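Local atomic coordinates of extracellular ligand-binding receptor (Desulfohalobium retbaense DSM 5692, PDB entry 5ERE), a protein that probably serves as an extracytoplasmic sensor, binding 2-oxo-4-methylpentanoic acid in its periplasmic binding protein part and cytosine in its Cache-type sensor domain. Residues R345-A350 against E369-E374; G358-R363 against T383-G388; Y377-V382 against S454-P459; D437-V442 against I450-V455. All blocks are in the same frame, centred on the assembly; numbering follows the deposited sequence.

How the contacts relate
All four contacts lie within the sensor domain and are built on one antiparallel sheet. Contacts 3 and 4 share S454 and V455 on strand 449-457, which pairs with strand 378-385 in contact 3 and with strand 434-443 in contact 4. Both touch the bound cytosine, and their centres are 12 Å apart. Contact 1 is the helix pair on the other face of the sheet. V347 CG2 comes within 3.3 Å of V455 CG2 there, while the side chain of L371 stays about 10 Å from cytosine. Contact 2 joins the loop between those helices to the end of strand 378-385, its centre 10 Å from that of contact 4.

Contact 1 of 4, residues R345-A350 against E369-E374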
loop_
_atom_site.group_PDB
_atom_site.type_symbol
_atom_site.label_atom_id
_atom_site.label_comp_id
_atom_site.label_asym_id
_atom_site.label_seq_id
_atom_site.Cartn_x
_atom_site.Cartn_y
_atom_site.Cartn_z
ATOM N N ARG A 345 -6.035 -20.223 21.276
ATOM C CA ARG A 345 -7.335 -20.876 21.479
ATOM C C ARG A 345 -7.446 -22.248 20.801
ATOM O O ARG A 345 -8.021 -23.207 21.362
ATOM C CB ARG A 345 -8.451 -19.997 20.950
ATOM C CG ARG A 345 -9.069 -19.099 21.972
ATOM C CD ARG A 345 -10.349 -18.509 21.412
ATOM N NE ARG A 345 -10.086 -17.313 20.614
ATOM C CZ ARG A 345 -10.016 -17.269 19.283
ATOM N NH1 ARG A 345 -10.199 -18.362 18.537
ATOM N NH2 ARG A 345 -9.764 -16.105 18.691
ATOM N N SER A 346 -6.937 -22.350 19.585
ATOM C CA SER A 346 -7.068 -23.616 18.844
ATOM C C SER A 346 -6.223 -24.689 19.506
ATOM O O SER A 346 -6.619 -25.832 19.596
ATOM C CB SER A 346 -6.661 -23.459 17.381
ATOM O OG SER A 346 -5.243 -23.266 17.273
ATOM N N VAL A 347 -5.034 -24.324 19.961
ATOM C CA VAL A 347 -4.145 -25.283 20.611
ATOM C C VAL A 347 -4.670 -25.659 21.990
ATOM O O VAL A 347 -4.531 -26.798 22.413
ATOM C CB VAL A 347 -2.675 -24.713 20.734
ATOM C CG1 VAL A 347 -1.784 -25.662 21.456
ATOM C CG2 VAL A 347 -2.107 -24.470 19.360
ATOM N N ALA A 348 -5.255 -24.705 22.704
ATOM C CA ALA A 348 -5.835 -25.007 24.007
ATOM C C ALA A 348 -6.983 -26.002 23.836
ATOM O O ALA A 348 -7.099 -26.966 24.587
ATOM C CB ALA A 348 -6.324 -23.754 24.677
ATOM N N ALA A 349 -7.832 -25.760 22.842
ATOM C CA ALA A 349 -8.919 -26.690 22.524
ATOM C C ALA A 349 -8.373 -28.062 22.165
ATOM O O ALA A 349 -8.937 -29.077 22.565
ATOM C CB ALA A 349 -9.774 -26.167 21.371
ATOM N N ALA A 350 -7.271 -28.106 21.415
ATOM C CA ALA A 350 -6.747 -29.395 20.992
ATOM C C ALA A 350 -6.211 -30.159 22.190
ATOM O O ALA A 350 -6.337 -31.387 22.263
ATOM C CB ALA A 350 -5.673 -29.236 19.893
ATOM N N GLU A 369 -4.623 -33.228 12.618
ATOM C CA GLU A 369 -4.930 -32.866 11.257
ATOM C C GLU A 369 -5.861 -31.688 11.182
ATOM O O GLU A 369 -5.754 -30.861 10.287
ATOM C CB GLU A 369 -5.564 -34.067 10.529
ATOM C CG GLU A 369 -4.573 -35.164 10.289
ATOM C CD GLU A 369 -3.700 -34.879 9.125
ATOM O OE1 GLU A 369 -3.958 -33.853 8.477
ATOM O OE2 GLU A 369 -2.801 -35.696 8.807
ATOM N N THR A 370 -6.836 -31.670 12.073
ATOM C CA THR A 370 -7.796 -30.561 12.167
ATOM C C THR A 370 -7.079 -29.267 12.692
ATOM O O THR A 370 -7.223 -28.189 12.134
ATOM C CB THR A 370 -8.960 -30.950 13.097
ATOM O OG1 THR A 370 -9.688 -32.045 12.521
ATOM C CG2 THR A 370 -9.922 -29.791 13.355
ATOM N N LEU A 371 -6.298 -29.411 13.743
ATOM C CA LEU A 371 -5.557 -28.262 14.328
ATOM C C LEU A 371 -4.724 -27.522 13.270
ATOM O O LEU A 371 -4.701 -26.288 13.194
ATOM C CB LEU A 371 -4.652 -28.752 15.458
ATOM C CG LEU A 371 -3.812 -27.658 16.157
ATOM C CD1 LEU A 371 -4.690 -26.631 16.850
ATOM C CD2 LEU A 371 -2.904 -28.323 17.132
ATOM N N PHE A 372 -4.090 -28.293 12.403
ATOM C CA PHE A 372 -3.332 -27.720 11.316
ATOM C C PHE A 372 -4.228 -26.936 10.332
ATOM O O PHE A 372 -3.884 -25.799 9.923
ATOM C CB PHE A 372 -2.534 -28.836 10.644
ATOM C CG PHE A 372 -1.723 -28.366 9.495
ATOM C CD1 PHE A 372 -0.559 -27.646 9.705
ATOM C CD2 PHE A 372 -2.112 -28.638 8.197
ATOM C CE1 PHE A 372 0.140 -27.164 8.657
ATOM C CE2 PHE A 372 -1.365 -28.184 7.120
ATOM C CZ PHE A 372 -0.251 -27.455 7.337
ATOM N N ASN A 373 -5.396 -27.477 9.986
ATOM C CA ASN A 373 -6.322 -26.756 9.116
ATOM C C ASN A 373 -6.845 -25.460 9.767
ATOM O O ASN A 373 -7.164 -24.503 9.067
ATOM C CB ASN A 373 -7.526 -27.642 8.740
ATOM C CG ASN A 373 -7.244 -28.580 7.596
ATOM O OD1 ASN A 373 -6.119 -28.674 7.098
ATOM N ND2 ASN A 373 -8.264 -29.313 7.188
ATOM N N GLU A 374 -6.942 -25.464 11.095
ATOM C CA GLU A 374 -7.391 -24.299 11.880
ATOM C C GLU A 374 -6.328 -23.209 11.983
ATOM O O GLU A 374 -6.607 -22.097 12.420
ATOM C CB GLU A 374 -7.785 -24.739 13.295
ATOM C CG GLU A 374 -9.198 -25.427 13.318
ATOM C CD GLU A 374 -9.554 -26.071 14.658
ATOM O OE1 GLU A 374 -8.642 -26.418 15.453
ATOM O OE2 GLU A 374 -10.767 -26.228 14.912
HETATM O O HOH W 1 -8.357 -27.044 17.939
#
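L371 reaches across from one helix and lays its two methyl groups against S346, V347 and A350 of the other. Its CG stands anti to the backbone N (chi1 180°), which carries the branched end over to the 345-350 helix. CD1 does most of the touching. L371 CD1 lies 3.4 Å from S346 OG and also meets the S346 carbonyl, so a methyl sits against polar atoms. The hydroxyl is not without partners: S346 OG is hydrogen-bonded to M343 O and to N375 ND2. L371 CD1 also approaches V347 CG2, at 4.2 Å. The second branch, L371 CD2, packs on A350 CB at 4.0 Å. The leucine fork therefore covers one turn of the opposite helix, from S346 to A350.

E374 lies one turn further on from L371. Its chain is extended beyond CG and brings E374 OE1 to 4.0 Å from S346 CB, near but not bonded to it. A water closes the polar side of the contact. It donates to S346 O at 2.7 Å and to E374 OE1 at 2.6 Å. S346 O thus has two donors, this water and the helical A350 N.

The two segments run antiparallel at 169°, with axes 10.0 Å apart. They belong to helices 324-357 and 362-374, which lie side by side on the sensor-domain sheet. V347 and L371 both touch V453 and V455 of strand 449-457. V347 also meets H440 of strand 434-443, and L371 meets C381 of strand 378-385.

Contact 2 of 4, residues G358-R363 against T383-G388; sequences GLRGDR and TVDATG
The loop between helices 324-357 and 362-374 places L359 on the end of strand 378-385, where it meets T383, V384 and D385. T383 makes the polar link. Its hydroxyl, T383 OG1, donates to the backbone L359 O at 2.9 Å. The bond reaches the carbonyl at a C=O...donor angle of 129°, with the donor tilted from the carbonyl plane. T383 OG1 takes this position because chi1 of 55° sets it between the backbone N and the carbonyl carbon. The L359 side chain crosses T383 obliquely. L359 CB lies 3.7 Å from T383 OG1, and CD2 lies near T383 CB and CG2. The other methyl, L359 CD1, extends along the strand to V384 O at 3.3 Å and to D385 CA at 3.8 Å. V384 itself points away from the loop, its side chain about 6 Å from the bound cytosine.

The strand then enters a type I beta turn from D385 to G388, which leads back into strand 390-394. D385 also forms an Asx turn here. D385 OD1 accepts from T387 N at 2.9 Å, the donor lying above the carboxylate plane. T387 OG1 donates to the same D385 OD1 at 2.6 Å, on the syn side. T389 N is a further donor to D385 OD1, so several bonds fix the carboxylate over the turn. R360 brings its guanidinium near the same acid. R360 NH1 is 4.3 Å from D385 OD2, and the oxygen lies well out of the guanidinium plane, so only the charges interact.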
loop_
_atom_site.group_PDB
_atom_site.type_symbol
_atom_site.label_atom_id
_atom_site.label_comp_id
_atom_site.label_asym_id
_atom_site.label_seq_id
_atom_site.Cartn_x
_atom_site.Cartn_y
_atom_site.Cartn_z
ATOM N N GLY A 358 -5.098 -39.602 24.192
ATOM C CA GLY A 358 -3.658 -39.777 24.292
ATOM C C GLY A 358 -2.996 -39.007 23.167
ATOM O O GLY A 358 -3.661 -38.278 22.447
ATOM N N LEU A 359 -1.695 -39.181 23.014
ATOM C CA LEU A 359 -0.897 -38.391 22.075
ATOM C C LEU A 359 -0.514 -39.160 20.808
ATOM O O LEU A 359 -0.147 -38.549 19.802
ATOM C CB LEU A 359 0.391 -37.912 22.740
ATOM C CG LEU A 359 0.317 -37.067 24.018
ATOM C CD1 LEU A 359 1.724 -36.592 24.397
ATOM C CD2 LEU A 359 -0.626 -35.877 23.867
ATOM N N ARG A 360 -0.564 -40.491 20.882
ATOM C CA ARG A 360 -0.261 -41.353 19.738
ATOM C C ARG A 360 -1.538 -41.931 19.125
ATOM O O ARG A 360 -2.581 -42.015 19.790
ATOM C CB ARG A 360 0.669 -42.494 20.160
ATOM C CG ARG A 360 2.023 -42.052 20.702
ATOM C CD ARG A 360 2.834 -43.279 21.128
ATOM N NE ARG A 360 4.181 -43.312 20.549
ATOM C CZ ARG A 360 5.326 -43.185 21.230
ATOM N NH1 ARG A 360 5.348 -43.008 22.555
ATOM N NH2 ARG A 360 6.477 -43.237 20.569
ATOM N N GLY A 361 -1.457 -42.315 17.850
ATOM C CA GLY A 361 -2.539 -43.040 17.202
ATOM C C GLY A 361 -3.556 -42.237 16.414
ATOM O O GLY A 361 -3.500 -41.010 16.335
ATOM N N ASP A 362 -4.519 -42.949 15.836
ATOM C CA ASP A 362 -5.396 -42.372 14.834
ATOM C C ASP A 362 -6.317 -41.292 15.381
ATOM O O ASP A 362 -6.596 -40.316 14.685
ATOM C CB ASP A 362 -6.245 -43.481 14.171
ATOM C CG ASP A 362 -5.394 -44.521 13.456
ATOM O OD1 ASP A 362 -4.184 -44.278 13.258
ATOM O OD2 ASP A 362 -5.929 -45.585 13.084
ATOM N N ARG A 363 -6.825 -41.468 16.599
ATOM C CA ARG A 363 -7.646 -40.424 17.221
ATOM C C ARG A 363 -6.811 -39.148 17.503
ATOM O O ARG A 363 -7.273 -38.018 17.304
ATOM C CB ARG A 363 -8.277 -40.929 18.522
ATOM C CG ARG A 363 -9.153 -42.185 18.380
ATOM C CD ARG A 363 -10.089 -42.337 19.580
ATOM N NE ARG A 363 -9.351 -42.403 20.842
ATOM C CZ ARG A 363 -8.768 -43.503 21.320
ATOM N NH1 ARG A 363 -8.839 -44.651 20.645
ATOM N NH2 ARG A 363 -8.109 -43.458 22.475
ATOM N N THR A 383 2.461 -33.662 18.705
ATOM C CA THR A 383 2.340 -33.970 20.112
ATOM C C THR A 383 3.697 -34.443 20.567
ATOM O O THR A 383 4.468 -34.984 19.772
ATOM C CB THR A 383 1.262 -35.027 20.405
ATOM O OG1 THR A 383 1.504 -36.206 19.629
ATOM C CG2 THR A 383 -0.096 -34.452 20.092
ATOM N N VAL A 384 3.957 -34.203 21.852
ATOM C CA VAL A 384 5.248 -34.399 22.510
ATOM C C VAL A 384 4.993 -35.038 23.877
ATOM O O VAL A 384 4.239 -34.484 24.680
ATOM C CB VAL A 384 5.999 -33.055 22.708
ATOM C CG1 VAL A 384 7.368 -33.280 23.352
ATOM C CG2 VAL A 384 6.146 -32.320 21.387
ATOM N N ASP A 385 5.608 -36.186 24.153
ATOM C CA ASP A 385 5.328 -36.901 25.405
ATOM C C ASP A 385 6.075 -36.342 26.629
ATOM O O ASP A 385 6.889 -35.405 26.531
ATOM C CB ASP A 385 5.630 -38.413 25.253
ATOM C CG ASP A 385 7.115 -38.734 25.053
ATOM O OD1 ASP A 385 8.000 -37.929 25.429
ATOM O OD2 ASP A 385 7.402 -39.837 24.523
ATOM N N ALA A 386 5.795 -36.943 27.781
ATOM C CA ALA A 386 6.312 -36.458 29.064
ATOM C C ALA A 386 7.851 -36.442 29.098
ATOM O O ALA A 386 8.442 -35.818 29.976
ATOM C CB ALA A 386 5.738 -37.311 30.203
ATOM N N THR A 387 8.490 -37.091 28.119
ATOM C CA THR A 387 9.954 -37.136 28.010
ATOM C C THR A 387 10.525 -36.072 27.064
ATOM O O THR A 387 11.730 -35.879 26.990
ATOM C CB THR A 387 10.438 -38.527 27.520
ATOM O OG1 THR A 387 10.377 -38.602 26.085
ATOM C CG2 THR A 387 9.579 -39.631 28.112
ATOM N N GLY A 388 9.663 -35.363 26.351
ATOM C CA GLY A 388 10.130 -34.339 25.437
ATOM C C GLY A 388 10.418 -34.925 24.062
ATOM O O GLY A 388 11.172 -34.354 23.276
#

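Contact 3 of 4, residues Y377-V382 against S454-P459; sequences YAYNCV and SVLTQP. With CYT (6-aminopyrimidin-2(1H)-one), chain C.
The Y379 ring lies alongside L456, both side chains pointing the same way, with Y379 CD2 4.1 Å from L456 CD2. P459 crosses the tyrosine at about a right angle and brings CD near ring atom CD1. Outside the two strands, Y398 stacks with the ring and F433 meets it edge-to-face. The second flat group is the Q458 amide. Its chain bends at chi2 (-86°), turning Q458 NE2 back to donate to A378 O at 2.9 Å. The acceptor lies close to the amide plane, while the donor sits above the carbonyl plane. A leucine in place of Q458 has no amide N-H and would probably leave A378 O without this side-chain bond between the two segments.

Strands 378-385 and 449-457 run antiparallel here, and Y379 and N380 both face L456 in a classic beta bulge. Y379 N donates to L456 O at 2.7 Å, almost straight at 175°. L456 N donates to N380 O at 3.0 Å.

N380, V382, S454 and L456 line the cytosine pocket. N380 OD1 and S454 OG each accept from one water, which in turn accepts from cytosine N4 at 2.8 Å. S454 OG itself donates to D437. E431 holds the other end of the asparagine through ND2. V382 CG2 packs on S454 CB at 3.5 Å. On the opposite face, C381 SG lies 3.9 Å from V455 CG2, beneath helix 362-374.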
loop_
_atom_site.group_PDB
_atom_site.type_symbol
_atom_site.label_atom_id
_atom_site.label_comp_id
_atom_site.label_asym_id
_atom_site.label_seq_id
_atom_site.Cartn_x
_atom_site.Cartn_y
_atom_site.Cartn_z
ATOM N N TYR A 377 -1.232 -20.156 9.578
ATOM C CA TYR A 377 0.211 -19.794 9.671
ATOM C C TYR A 377 1.073 -20.906 10.246
ATOM O O TYR A 377 2.254 -20.696 10.546
ATOM C CB TYR A 377 0.401 -18.502 10.512
ATOM C CG TYR A 377 -0.220 -17.324 9.819
ATOM C CD1 TYR A 377 0.383 -16.761 8.691
ATOM C CD2 TYR A 377 -1.469 -16.841 10.222
ATOM C CE1 TYR A 377 -0.200 -15.699 8.019
ATOM C CE2 TYR A 377 -2.060 -15.772 9.565
ATOM C CZ TYR A 377 -1.426 -15.202 8.479
ATOM O OH TYR A 377 -2.039 -14.160 7.838
ATOM N N ALA A 378 0.495 -22.105 10.361
ATOM C CA ALA A 378 1.242 -23.288 10.797
ATOM C C ALA A 378 2.078 -23.890 9.681
ATOM O O ALA A 378 1.697 -23.906 8.526
ATOM C CB ALA A 378 0.292 -24.351 11.346
ATOM N N TYR A 379 3.218 -24.411 10.090
ATOM C CA TYR A 379 4.042 -25.252 9.280
ATOM C C TYR A 379 3.696 -26.705 9.595
ATOM O O TYR A 379 3.536 -27.514 8.695
ATOM C CB TYR A 379 5.506 -24.963 9.572
ATOM C CG TYR A 379 6.443 -25.794 8.757
ATOM C CD1 TYR A 379 6.775 -25.419 7.470
ATOM C CD2 TYR A 379 6.991 -26.955 9.267
ATOM C CE1 TYR A 379 7.660 -26.152 6.719
ATOM C CE2 TYR A 379 7.880 -27.712 8.508
ATOM C CZ TYR A 379 8.213 -27.292 7.241
ATOM O OH TYR A 379 9.077 -28.033 6.486
ATOM N N ASN A 380 3.602 -27.034 10.888
ATOM C CA ASN A 380 2.987 -28.297 11.285
ATOM C C ASN A 380 2.552 -28.306 12.742
ATOM O O ASN A 380 2.728 -27.326 13.467
ATOM C CB ASN A 380 3.908 -29.496 10.993
ATOM C CG ASN A 380 5.194 -29.517 11.820
ATOM O OD1 ASN A 380 5.280 -28.964 12.898
ATOM N ND2 ASN A 380 6.189 -30.220 11.310
ATOM N N CYS A 381 1.985 -29.432 13.150
ATOM C CA CYS A 381 1.500 -29.647 14.502
ATOM C C CYS A 381 1.992 -30.983 15.015
ATOM O O CYS A 381 1.971 -31.991 14.298
ATOM C CB CYS A 381 -0.044 -29.597 14.560
ATOM S SG CYS A 381 -0.813 -28.105 13.900
ATOM N N VAL A 382 2.437 -30.994 16.262
ATOM C CA VAL A 382 2.921 -32.213 16.872
ATOM C C VAL A 382 2.373 -32.417 18.263
ATOM O O VAL A 382 1.891 -31.475 18.932
ATOM C CB VAL A 382 4.448 -32.246 16.955
ATOM C CG1 VAL A 382 5.072 -32.115 15.586
ATOM C CG2 VAL A 382 4.966 -31.146 17.891
ATOM N N SER A 454 1.510 -28.889 20.106
ATOM C CA SER A 454 2.241 -27.761 19.488
ATOM C C SER A 454 1.728 -27.284 18.116
ATOM O O SER A 454 1.266 -28.089 17.298
ATOM C CB SER A 454 3.702 -28.165 19.332
ATOM O OG SER A 454 4.388 -27.391 18.354
ATOM N N VAL A 455 1.765 -25.971 17.891
ATOM C CA VAL A 455 1.734 -25.404 16.537
ATOM C C VAL A 455 3.068 -24.726 16.332
ATOM O O VAL A 455 3.423 -23.861 17.110
ATOM C CB VAL A 455 0.605 -24.371 16.302
ATOM C CG1 VAL A 455 0.748 -23.693 14.938
ATOM C CG2 VAL A 455 -0.768 -25.055 16.362
ATOM N N LEU A 456 3.784 -25.157 15.296
ATOM C CA LEU A 456 4.989 -24.498 14.838
ATOM C C LEU A 456 4.636 -23.574 13.661
ATOM O O LEU A 456 4.028 -23.997 12.676
ATOM C CB LEU A 456 6.037 -25.558 14.439
ATOM C CG LEU A 456 7.222 -25.070 13.618
ATOM C CD1 LEU A 456 8.065 -24.096 14.401
ATOM C CD2 LEU A 456 8.087 -26.270 13.142
ATOM N N THR A 457 5.005 -22.302 13.753
ATOM C CA THR A 457 4.648 -21.343 12.695
ATOM C C THR A 457 5.590 -21.483 11.471
ATOM O O THR A 457 6.665 -22.026 11.580
ATOM C CB THR A 457 4.679 -19.887 13.207
ATOM O OG1 THR A 457 5.970 -19.619 13.743
ATOM C CG2 THR A 457 3.640 -19.656 14.293
ATOM N N GLN A 458 5.136 -20.996 10.322
ATOM C CA GLN A 458 5.890 -20.954 9.068
ATOM C C GLN A 458 7.191 -20.175 9.220
ATOM O O GLN A 458 7.236 -19.305 10.064
ATOM C CB GLN A 458 5.055 -20.268 7.996
ATOM C CG GLN A 458 3.825 -21.048 7.504
ATOM C CD GLN A 458 4.156 -22.031 6.383
ATOM O OE1 GLN A 458 5.066 -21.792 5.586
ATOM N NE2 GLN A 458 3.406 -23.137 6.308
ATOM N N PRO A 459 8.216 -20.480 8.396
ATOM C CA PRO A 459 9.485 -19.737 8.408
ATOM C C PRO A 459 9.287 -18.257 8.129
ATOM O O PRO A 459 10.029 -17.468 8.676
ATOM C CB PRO A 459 10.312 -20.373 7.276
ATOM C CG PRO A 459 9.664 -21.610 6.902
ATOM C CD PRO A 459 8.221 -21.563 7.385
HETATM N N3 CYT C . 9.467 -28.785 16.140
HETATM C C4 CYT C . 8.174 -28.771 16.461
HETATM N N1 CYT C . 10.015 -28.130 18.363
HETATM C C2 CYT C . 10.419 -28.470 17.065
HETATM O O2 CYT C . 11.635 -28.442 16.773
HETATM N N4 CYT C . 7.278 -29.108 15.491
HETATM C C5 CYT C . 7.736 -28.427 17.787
HETATM C C6 CYT C . 8.676 -28.117 18.696
HETATM O O HOH W 2 4.547 -28.447 15.790
#

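Contact 4 of 4, residues D437-V442 against I450-V455. With CYT (6-aminopyrimidin-2(1H)-one), chain C.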
loop_
_atom_site.group_PDB
_atom_site.type_symbol
_atom_site.label_atom_id
_atom_site.label_comp_id
_atom_site.label_asym_id
_atom_site.label_seq_id
_atom_site.Cartn_x
_atom_site.Cartn_y
_atom_site.Cartn_z
ATOM N N ASP A 437 7.293 -21.758 18.211
ATOM C CA ASP A 437 6.452 -22.861 18.677
ATOM C C ASP A 437 5.479 -22.401 19.773
ATOM O O ASP A 437 5.905 -21.794 20.759
ATOM C CB ASP A 437 7.371 -23.980 19.223
ATOM C CG ASP A 437 6.602 -25.237 19.668
ATOM O OD1 ASP A 437 5.486 -25.477 19.186
ATOM O OD2 ASP A 437 7.134 -25.999 20.502
ATOM N N LEU A 438 4.183 -22.664 19.607
ATOM C CA LEU A 438 3.205 -22.435 20.672
ATOM C C LEU A 438 2.738 -23.778 21.195
ATOM O O LEU A 438 2.221 -24.599 20.417
ATOM C CB LEU A 438 2.022 -21.602 20.155
ATOM C CG LEU A 438 0.808 -21.386 21.068
ATOM C CD1 LEU A 438 1.164 -20.790 22.384
ATOM C CD2 LEU A 438 -0.170 -20.482 20.350
ATOM N N GLU A 439 2.939 -24.022 22.491
ATOM C CA GLU A 439 2.563 -25.313 23.096
ATOM C C GLU A 439 1.634 -25.198 24.284
ATOM O O GLU A 439 1.765 -24.298 25.114
ATOM C CB GLU A 439 3.793 -26.086 23.549
ATOM C CG GLU A 439 4.838 -26.335 22.457
ATOM C CD GLU A 439 5.297 -27.803 22.329
ATOM O OE1 GLU A 439 4.703 -28.711 22.961
ATOM O OE2 GLU A 439 6.259 -28.055 21.559
ATOM N N HIS A 440 0.684 -26.119 24.360
ATOM C CA HIS A 440 -0.133 -26.266 25.559
ATOM C C HIS A 440 0.104 -27.642 26.158
ATOM O O HIS A 440 0.239 -28.631 25.427
ATOM C CB HIS A 440 -1.620 -26.068 25.259
ATOM C CG HIS A 440 -2.018 -24.636 25.096
ATOM N ND1 HIS A 440 -2.922 -24.020 25.934
ATOM C CD2 HIS A 440 -1.626 -23.694 24.209
ATOM C CE1 HIS A 440 -3.088 -22.765 25.549
ATOM N NE2 HIS A 440 -2.309 -22.543 24.509
ATOM N N PRO A 441 0.128 -27.710 27.495
ATOM C CA PRO A 441 0.214 -29.012 28.151
ATOM C C PRO A 441 -1.077 -29.793 28.018
ATOM O O PRO A 441 -2.173 -29.223 27.888
ATOM C CB PRO A 441 0.477 -28.655 29.617
ATOM C CG PRO A 441 -0.197 -27.329 29.794
ATOM C CD PRO A 441 -0.028 -26.613 28.478
ATOM N N VAL A 442 -0.918 -31.101 28.073
ATOM C CA VAL A 442 -2.031 -32.031 28.028
ATOM C C VAL A 442 -2.105 -32.878 29.280
ATOM O O VAL A 442 -1.111 -33.445 29.708
ATOM C CB VAL A 442 -1.932 -32.977 26.818
ATOM C CG1 VAL A 442 -3.120 -33.941 26.802
ATOM C CG2 VAL A 442 -1.832 -32.181 25.519
ATOM N N ILE A 450 0.658 -35.590 30.637
ATOM C CA ILE A 450 1.096 -36.605 29.680
ATOM C C ILE A 450 1.923 -36.026 28.520
ATOM O O ILE A 450 2.385 -36.765 27.675
ATOM C CB ILE A 450 -0.107 -37.378 29.144
ATOM C CG1 ILE A 450 -1.050 -36.495 28.325
ATOM C CG2 ILE A 450 -0.879 -37.984 30.316
ATOM C CD1 ILE A 450 -2.177 -37.294 27.642
ATOM N N GLY A 451 2.129 -34.711 28.502
ATOM C CA GLY A 451 2.933 -34.092 27.463
ATOM C C GLY A 451 2.295 -32.835 26.938
ATOM O O GLY A 451 1.627 -32.103 27.678
ATOM N N SER A 452 2.459 -32.581 25.647
ATOM C CA SER A 452 2.051 -31.289 25.117
ATOM C C SER A 452 1.681 -31.372 23.656
ATOM O O SER A 452 2.089 -32.291 22.952
ATOM C CB SER A 452 3.171 -30.255 25.303
ATOM O OG SER A 452 4.362 -30.683 24.641
ATOM N N VAL A 453 0.922 -30.372 23.218
ATOM C CA VAL A 453 0.534 -30.237 21.837
ATOM C C VAL A 453 0.996 -28.881 21.338
ATOM O O VAL A 453 0.922 -27.867 22.060
ATOM C CB VAL A 453 -1.007 -30.451 21.668
ATOM C CG1 VAL A 453 -1.807 -29.444 22.484
ATOM C CG2 VAL A 453 -1.418 -30.394 20.207
ATOM N N SER A 454 1.510 -28.889 20.106
ATOM C CA SER A 454 2.241 -27.761 19.488
ATOM C C SER A 454 1.728 -27.284 18.116
ATOM O O SER A 454 1.266 -28.089 17.298
ATOM C CB SER A 454 3.702 -28.165 19.332
ATOM O OG SER A 454 4.388 -27.391 18.354
ATOM N N VAL A 455 1.765 -25.971 17.891
ATOM C CA VAL A 455 1.734 -25.404 16.537
ATOM C C VAL A 455 3.068 -24.726 16.332
ATOM O O VAL A 455 3.423 -23.861 17.110
ATOM C CB VAL A 455 0.605 -24.371 16.302
ATOM C CG1 VAL A 455 0.748 -23.693 14.938
ATOM C CG2 VAL A 455 -0.768 -25.055 16.362
HETATM N N3 CYT C . 9.467 -28.785 16.140
HETATM C C4 CYT C . 8.174 -28.771 16.461
HETATM N N1 CYT C . 10.015 -28.130 18.363
HETATM C C2 CYT C . 10.419 -28.470 17.065
HETATM O O2 CYT C . 11.635 -28.442 16.773
HETATM N N4 CYT C . 7.278 -29.108 15.491
HETATM C C5 CYT C . 7.736 -28.427 17.787
HETATM C C6 CYT C . 8.676 -28.117 18.696
#
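D437, E439 and S454 form part of the cytosine pocket on one face of a beta hairpin made by strands 434-443 and 449-457. D437 CG is anti to the backbone N (chi1 -177°), which brings the carboxylate over to S454. S454 OG donates to D437 OD1 at a modelled 2.4 Å, a very short and doubtful value. The other oxygen, D437 OD2, lies 3.2 Å from cytosine C6 and also takes a hydrogen bond from Q411 NE2.

E439 bends at chi2 and crosses to the neighbouring strand. S452 OG donates to E439 OE1 at 2.6 Å, nearly along the C-O axis. E439 OE2 rests 3.4 Å from S454 CB. With an alanine in place of E439, S452 OG would probably lose this acceptor and a gap would open beside S454.

Antiparallel backbone bonds join the strands at the L438-V455 and H440-V453 pairs. These four side chains point to the other face. There L438, H440 and V455 meet helix 324-357, and H440 NE2 bonds to D344. V442 CG1 packs on I450 CD1 at 3.6 Å.

The two acids lie very close beside the ligand: D437 OD2 is 2.5 Å from E439 OE2. At this spacing one of the two acids is probably protonated, which would lower the negative charge buried at this end of the pocket.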